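Long-range contacts in succinate-semialdehyde dehydrogenase (PDB 4OGD), which probably oxidises succinic semialdehyde to succinate with NADP+ as the cofactor, as a member of the aldehyde dehydrogenase family: residues A[45-49]-A[99-103]; A[118-122]-A[147-151]. All coordinates share one frame; numbering follows the deposited sequence.

Contact 1: A[45-49]-A[99-103]; sequences LEERK and ADEFL
Lys-49, Leu-45 and Asp-100 contribute most of the surface that 45-49 and 99-103 bury between them, combining apolar packing with a charged cluster. The chain of Lys-49 first runs past Ala-99, with CG 3.8 Å from Ala-99 CB and CD equally near, then bends at chi3 (60°), which carries the amino group over to the carboxylate of Asp-100. There NZ straddles both oxygens, 3.0 Å from OD2 and 3.1 Å from OD1 of Asp-100; the salt bridge is sound, although each N-H bond taken singly is weak. The same NZ turns back to its own helix and meets Glu-46 OE2 at 2.9 Å, on the syn side of that carboxylate and 24° out of its plane. One ammonium thus lies between two acids whose nearest oxygens, Glu-46 OE2 and Asp-100 OD1, are 4.0 Å apart, and its charge would be expected to ease their repulsion. A water accepts from Asp-100 N and, weakly, from Lys-49 NZ.

On the apolar side, Leu-45 and Leu-103 reach toward each other tip to tip, both methyls of Leu-45 lying 3.7 Å from Leu-103 CD1; Leu-45 CD2 also comes within 3.9 Å of Asp-100 OD1. Ile-147 of helix 136-148 packs against Lys-49, Ala-99 and Leu-103. Helices 45-61 and 78-103 are thereby joined near the protein surface by a three-residue salt-bridge network laid over a small leucine-alanine contact.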
ATOM      1  N   LEU A  45      -1.132  -6.673 -25.129  1.00 11.69           N
ATOM      2  CA  LEU A  45      -2.233  -5.920 -24.528  1.00 11.61           C
ATOM      3  C   LEU A  45      -3.563  -6.067 -25.268  1.00 11.93           C
ATOM      4  O   LEU A  45      -4.593  -6.328 -24.642  1.00 10.46           O
ATOM      5  CB  LEU A  45      -1.878  -4.437 -24.397  1.00 13.67           C
ATOM      6  CG  LEU A  45      -3.004  -3.542 -23.862  1.00 12.63           C
ATOM      7  CD1 LEU A  45      -3.457  -3.983 -22.466  1.00  9.22           C
ATOM      8  CD2 LEU A  45      -2.559  -2.093 -23.845  1.00 11.64           C
ATOM      9  N   GLU A  46      -3.554  -5.899 -26.589  1.00 13.63           N
ATOM     10  CA  GLU A  46      -4.802  -6.024 -27.349  1.00 14.37           C
ATOM     11  C   GLU A  46      -5.430  -7.416 -27.209  1.00 12.71           C
ATOM     12  O   GLU A  46      -6.654  -7.539 -27.120  1.00 13.48           O
ATOM     13  CB  GLU A  46      -4.590  -5.662 -28.826  1.00 14.59           C
ATOM     14  CG  GLU A  46      -4.329  -4.174 -29.058  1.00 15.61           C
ATOM     15  CD  GLU A  46      -5.467  -3.293 -28.561  1.00 18.47           C
ATOM     16  OE1 GLU A  46      -6.640  -3.698 -28.696  1.00 25.87           O
ATOM     17  OE2 GLU A  46      -5.191  -2.191 -28.046  1.00 27.29           O
ATOM     18  N   GLU A  47      -4.602  -8.458 -27.174  1.00 10.58           N
ATOM     19  CA  GLU A  47      -5.106  -9.803 -26.938  1.00 11.33           C
ATOM     20  C   GLU A  47      -5.772  -9.902 -25.570  1.00 10.24           C
ATOM     21  O   GLU A  47      -6.859 -10.464 -25.442  1.00 11.44           O
ATOM     22  CB  GLU A  47      -3.981 -10.829 -27.031  1.00 11.66           C
ATOM     23  CG  GLU A  47      -3.452 -11.052 -28.428  1.00 16.13           C
ATOM     24  CD  GLU A  47      -2.275 -11.999 -28.440  1.00 19.53           C
ATOM     25  OE1 GLU A  47      -1.633 -12.173 -27.380  1.00 21.12           O
ATOM     26  OE2 GLU A  47      -1.993 -12.580 -29.505  1.00 28.07           O
ATOM     27  N   ARG A  48      -5.123  -9.362 -24.545  1.00 11.93           N
ATOM     28  CA  ARG A  48      -5.708  -9.436 -23.209  1.00  8.66           C
ATOM     29  C   ARG A  48      -7.003  -8.633 -23.129  1.00 10.42           C
ATOM     30  O   ARG A  48      -7.952  -9.056 -22.474  1.00  9.85           O
ATOM     31  CB  ARG A  48      -4.712  -9.012 -22.118  1.00  8.33           C
ATOM     32  CG  ARG A  48      -3.525  -9.951 -22.000  1.00  9.56           C
ATOM     33  CD  ARG A  48      -2.722  -9.739 -20.704  1.00  8.13           C
ATOM     34  NE  ARG A  48      -2.327  -8.350 -20.511  1.00  8.76           N
ATOM     35  CZ  ARG A  48      -1.237  -7.808 -21.044  1.00  8.80           C
ATOM     36  NH1 ARG A  48      -0.431  -8.541 -21.815  1.00  9.98           N
ATOM     37  NH2 ARG A  48      -0.958  -6.530 -20.822  1.00  8.70           N
ATOM     38  N   LYS A  49      -7.060  -7.489 -23.806  1.00  8.69           N
ATOM     39  CA  LYS A  49      -8.300  -6.713 -23.829  1.00  9.00           C
ATOM     40  C   LYS A  49      -9.429  -7.529 -24.445  1.00  9.72           C
ATOM     41  O   LYS A  49     -10.534  -7.580 -23.908  1.00 10.17           O
ATOM     42  CB  LYS A  49      -8.120  -5.397 -24.597  1.00 10.15           C
ATOM     43  CG  LYS A  49      -7.322  -4.355 -23.818  1.00 10.13           C
ATOM     44  CD  LYS A  49      -6.762  -3.276 -24.727  1.00 12.82           C
ATOM     45  CE  LYS A  49      -7.855  -2.535 -25.470  1.00 16.83           C
ATOM     46  NZ  LYS A  49      -7.292  -1.403 -26.274  1.00 18.51           N
ATOM     47  N   ALA A  99      -8.512   0.229 -20.600  1.00  9.16           N
ATOM     48  CA  ALA A  99      -7.115  -0.195 -20.621  1.00 10.77           C
ATOM     49  C   ALA A  99      -6.153   0.865 -21.163  1.00 11.63           C
ATOM     50  O   ALA A  99      -5.180   1.224 -20.497  1.00 11.36           O
ATOM     51  CB  ALA A  99      -6.970  -1.497 -21.393  1.00  9.78           C
ATOM     52  N   ASP A 100      -6.420   1.372 -22.365  1.00 10.91           N
ATOM     53  CA  ASP A 100      -5.499   2.326 -22.984  1.00 12.63           C
ATOM     54  C   ASP A 100      -5.339   3.600 -22.156  1.00 11.52           C
ATOM     55  O   ASP A 100      -4.221   4.082 -21.955  1.00 12.36           O
ATOM     56  CB  ASP A 100      -5.940   2.676 -24.409  1.00 11.28           C
ATOM     57  CG  ASP A 100      -5.899   1.487 -25.344  1.00 18.74           C
ATOM     58  OD1 ASP A 100      -5.152   0.527 -25.070  1.00 18.21           O
ATOM     59  OD2 ASP A 100      -6.622   1.517 -26.365  1.00 24.59           O
ATOM     60  N   GLU A 101      -6.454   4.137 -21.674  1.00 11.21           N
ATOM     61  CA  GLU A 101      -6.431   5.344 -20.858  1.00 10.85           C
ATOM     62  C   GLU A 101      -5.685   5.118 -19.540  1.00 11.98           C
ATOM     63  O   GLU A 101      -4.902   5.962 -19.089  1.00 12.63           O
ATOM     64  CB  GLU A 101      -7.860   5.811 -20.561  1.00 12.53           C
ATOM     65  CG  GLU A 101      -7.907   6.999 -19.601  1.00 16.27           C
ATOM     66  CD  GLU A 101      -9.315   7.358 -19.169  1.00 19.77           C
ATOM     67  OE1 GLU A 101     -10.268   7.031 -19.905  1.00 24.05           O
ATOM     68  OE2 GLU A 101      -9.467   7.959 -18.086  1.00 24.47           O
ATOM     69  N   PHE A 102      -5.937   3.972 -18.921  1.00 11.12           N
ATOM     70  CA  PHE A 102      -5.363   3.684 -17.608  1.00 10.27           C
ATOM     71  C   PHE A 102      -3.876   3.335 -17.680  1.00 12.80           C
ATOM     72  O   PHE A 102      -3.164   3.448 -16.681  1.00 11.80           O
ATOM     73  CB  PHE A 102      -6.128   2.553 -16.920  1.00 10.03           C
ATOM     74  CG  PHE A 102      -7.484   2.955 -16.392  1.00  9.40           C
ATOM     75  CD1 PHE A 102      -7.971   4.253 -16.553  1.00 10.45           C
ATOM     76  CD2 PHE A 102      -8.265   2.026 -15.719  1.00 10.02           C
ATOM     77  CE1 PHE A 102      -9.217   4.608 -16.057  1.00 12.08           C
ATOM     78  CE2 PHE A 102      -9.510   2.373 -15.213  1.00  9.50           C
ATOM     79  CZ  PHE A 102      -9.986   3.668 -15.384  1.00  9.82           C
ATOM     80  N   LEU A 103      -3.416   2.900 -18.852  1.00 10.61           N
ATOM     81  CA  LEU A 103      -2.014   2.506 -19.039  1.00  9.68           C
ATOM     82  C   LEU A 103      -1.148   3.596 -19.666  1.00 12.22           C
ATOM     83  O   LEU A 103       0.067   3.428 -19.802  1.00 14.03           O
ATOM     84  CB  LEU A 103      -1.942   1.247 -19.902  1.00 10.24           C
ATOM     85  CG  LEU A 103      -2.293  -0.061 -19.203  1.00  9.91           C
ATOM     86  CD1 LEU A 103      -2.489  -1.183 -20.209  1.00 13.18           C
ATOM     87  CD2 LEU A 103      -1.181  -0.410 -18.221  1.00  9.94           C
TER
HETATM   88  O   HOH W   1      -8.660   0.526 -24.032  1.00 12.93           O

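Contact 2: A[118-122]-A[147-151]; sequences LKQST and IVGNP
Asn-150 OD1 is gripped by two backbone amides from the turn that follows strand 113-120: Thr-122 N across this contact, and Gly-123 N just beyond it. The Thr-122 bond is 2.8 Å from N to Asn-150 OD1, nearly straight at 161° about the hydrogen, and the donor lies in the carbonyl plane. At the other end of the amide, ND2 donates to Phe-446 O and Asn-145 OD1, so both ends are held and the flat group has little freedom to turn. Thr-122 OG1 also binds Phe-446 O, which therefore ties the threonine and the asparagine to one carbonyl.

Asn-150 stands just beyond the end of helix 136-148. Gly-149, with phi of 106°, is the C-prime residue of a Schellman motif, in which Asn-150 N bonds to Asn-145 O and Gly-149 N to Phe-146 O. The helix end at Gly-149 belongs to the crossover of a right-handed beta-alpha-beta unit (strand 124-128, helix 136-148, strand 152-155) in the Rossmann-type domain, its two strands pairing in parallel.

Ser-121 fits closely against this helix end. Its CB lies 3.3 Å from Asn-150 OD1 and 3.5 Å from both Val-148 O and Gly-149 O, while OG, set between the backbone N and the carbonyl carbon (chi1 62°), faces a water shared with the carbonyl of Gly-149. That water is 2.8 Å from Ser-121 OG and donates to Gly-149 O. Val-148 supplies the apolar share: CG2, anti to its backbone N, comes over the backbone between Gln-120 and Ser-121, 3.8 Å from Ser-121 N. The amide of Gln-120 faces elsewhere, OE1 binding His-450 and NE2 the carbonyl of Ala-405 of the second subunit.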
ATOM      1  N   LEU A 118       5.854   5.636 -16.309  1.00  7.05           N
ATOM      2  CA  LEU A 118       5.117   4.570 -16.958  1.00  7.72           C
ATOM      3  C   LEU A 118       4.348   3.795 -15.902  1.00  7.97           C
ATOM      4  O   LEU A 118       4.663   3.877 -14.711  1.00  8.84           O
ATOM      5  CB  LEU A 118       6.087   3.645 -17.691  1.00  7.50           C
ATOM      6  CG  LEU A 118       6.966   4.359 -18.722  1.00  9.41           C
ATOM      7  CD1 LEU A 118       8.033   3.421 -19.244  1.00 13.94           C
ATOM      8  CD2 LEU A 118       6.119   4.888 -19.876  1.00 13.43           C
ATOM      9  N   LYS A 119       3.325   3.064 -16.333  1.00  7.72           N
ATOM     10  CA  LYS A 119       2.616   2.162 -15.436  1.00  7.98           C
ATOM     11  C   LYS A 119       2.840   0.757 -15.944  1.00  7.40           C
ATOM     12  O   LYS A 119       2.297   0.362 -16.975  1.00  9.67           O
ATOM     13  CB  LYS A 119       1.130   2.507 -15.371  1.00  8.02           C
ATOM     14  CG  LYS A 119       0.858   3.818 -14.658  1.00  9.43           C
ATOM     15  CD  LYS A 119      -0.585   4.276 -14.827  1.00 11.82           C
ATOM     16  CE  LYS A 119      -0.817   5.571 -14.066  1.00 12.56           C
ATOM     17  NZ  LYS A 119      -2.171   6.156 -14.324  1.00 12.08           N
ATOM     18  N   GLN A 120       3.670   0.008 -15.231  1.00  6.79           N
ATOM     19  CA  GLN A 120       4.135  -1.272 -15.739  1.00  8.23           C
ATOM     20  C   GLN A 120       3.735  -2.425 -14.839  1.00  7.05           C
ATOM     21  O   GLN A 120       3.501  -2.240 -13.637  1.00  7.49           O
ATOM     22  CB  GLN A 120       5.661  -1.236 -15.901  1.00  7.28           C
ATOM     23  CG  GLN A 120       6.126  -0.185 -16.906  1.00  8.07           C
ATOM     24  CD  GLN A 120       7.612  -0.225 -17.134  1.00 10.38           C
ATOM     25  OE1 GLN A 120       8.390  -0.146 -16.189  1.00  9.58           O
ATOM     26  NE2 GLN A 120       8.018  -0.374 -18.392  1.00 11.96           N
ATOM     27  N   SER A 121       3.644  -3.618 -15.418  1.00  7.19           N
ATOM     28  CA  SER A 121       3.414  -4.815 -14.618  1.00  7.88           C
ATOM     29  C   SER A 121       4.603  -5.072 -13.705  1.00  9.59           C
ATOM     30  O   SER A 121       5.711  -4.579 -13.949  1.00  8.69           O
ATOM     31  CB  SER A 121       3.193  -6.030 -15.516  1.00  8.43           C
ATOM     32  OG  SER A 121       4.355  -6.271 -16.299  1.00  8.51           O
ATOM     33  N   THR A 122       4.365  -5.850 -12.657  1.00  8.12           N
ATOM     34  CA  THR A 122       5.405  -6.179 -11.696  1.00  8.26           C
ATOM     35  C   THR A 122       5.677  -7.670 -11.549  1.00  8.18           C
ATOM     36  O   THR A 122       6.810  -8.059 -11.275  1.00  8.00           O
ATOM     37  CB  THR A 122       5.101  -5.570 -10.318  1.00  7.55           C
ATOM     38  OG1 THR A 122       3.764  -5.907  -9.921  1.00  8.33           O
ATOM     39  CG2 THR A 122       5.224  -4.059 -10.385  1.00  9.96           C
ATOM     40  N   ILE A 147      -5.230  -6.926 -17.209  1.00  7.58           N
ATOM     41  CA  ILE A 147      -4.977  -5.852 -18.164  1.00  5.92           C
ATOM     42  C   ILE A 147      -3.525  -5.319 -18.114  1.00  7.81           C
ATOM     43  O   ILE A 147      -2.874  -5.201 -19.153  1.00  8.61           O
ATOM     44  CB  ILE A 147      -6.009  -4.711 -18.022  1.00  7.01           C
ATOM     45  CG1 ILE A 147      -7.387  -5.188 -18.501  1.00  8.28           C
ATOM     46  CG2 ILE A 147      -5.566  -3.483 -18.799  1.00  8.47           C
ATOM     47  CD1 ILE A 147      -7.395  -5.681 -19.953  1.00  8.42           C
ATOM     48  N   VAL A 148      -3.012  -5.014 -16.923  1.00  8.20           N
ATOM     49  CA  VAL A 148      -1.634  -4.504 -16.842  1.00  8.88           C
ATOM     50  C   VAL A 148      -0.604  -5.582 -17.189  1.00  8.06           C
ATOM     51  O   VAL A 148       0.499  -5.277 -17.663  1.00 10.00           O
ATOM     52  CB  VAL A 148      -1.299  -3.848 -15.481  1.00 11.94           C
ATOM     53  CG1 VAL A 148      -1.018  -4.897 -14.423  1.00 11.42           C
ATOM     54  CG2 VAL A 148      -0.078  -2.936 -15.625  1.00 13.13           C
ATOM     55  N   GLY A 149      -0.971  -6.845 -16.984  1.00  6.97           N
ATOM     56  CA  GLY A 149      -0.067  -7.944 -17.282  1.00  8.64           C
ATOM     57  C   GLY A 149       0.564  -8.618 -16.070  1.00  7.15           C
ATOM     58  O   GLY A 149       1.671  -9.133 -16.162  1.00  9.63           O
ATOM     59  N   ASN A 150      -0.129  -8.599 -14.935  1.00  7.32           N
ATOM     60  CA  ASN A 150       0.287  -9.361 -13.755  1.00  7.04           C
ATOM     61  C   ASN A 150      -0.502 -10.658 -13.716  1.00  7.83           C
ATOM     62  O   ASN A 150      -1.707 -10.629 -13.420  1.00  7.01           O
ATOM     63  CB  ASN A 150      -0.038  -8.608 -12.452  1.00  6.81           C
ATOM     64  CG  ASN A 150       0.813  -7.372 -12.234  1.00  6.30           C
ATOM     65  OD1 ASN A 150       1.941  -7.283 -12.693  1.00  7.55           O
ATOM     66  ND2 ASN A 150       0.265  -6.409 -11.505  1.00  7.48           N
ATOM     67  N   PRO A 151       0.147 -11.801 -14.014  1.00  6.16           N
ATOM     68  CA  PRO A 151      -0.553 -13.082 -13.848  1.00  6.48           C
ATOM     69  C   PRO A 151      -0.996 -13.252 -12.392  1.00  6.39           C
ATOM     70  O   PRO A 151      -0.360 -12.696 -11.486  1.00  8.50           O
ATOM     71  CB  PRO A 151       0.523 -14.123 -14.212  1.00  7.75           C
ATOM     72  CG  PRO A 151       1.513 -13.368 -15.080  1.00  7.31           C
ATOM     73  CD  PRO A 151       1.551 -11.992 -14.431  1.00  6.23           C
TER
HETATM   74  O   HOH W   2       3.861  -8.567 -17.759  1.00 10.18           O

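The C-terminal end of helix 136-148 connects the two contacts, whose centres are about 10 Å apart. From the 147-151 half of contact 2, Ile-147 lies against both helices of contact 1 and Val-148 against Leu-103; Ala-99 CB is 3.6 Å from Ile-147 CG2. On the polar side, Arg-48 NH2 probably donates to Ile-147 O at 2.9 Å, and Arg-48 NE bonds weakly to Phe-146 O, so helix 45-61 meets carbonyls of the last turn of helix 136-148, within the Schellman motif. Strand 113-120 also packs on segment 99-103, Lys-119 CD lying 3.3 Å from Phe-102 O. Contact 1 touches no other subunit, whereas Gln-120 of contact 2 does.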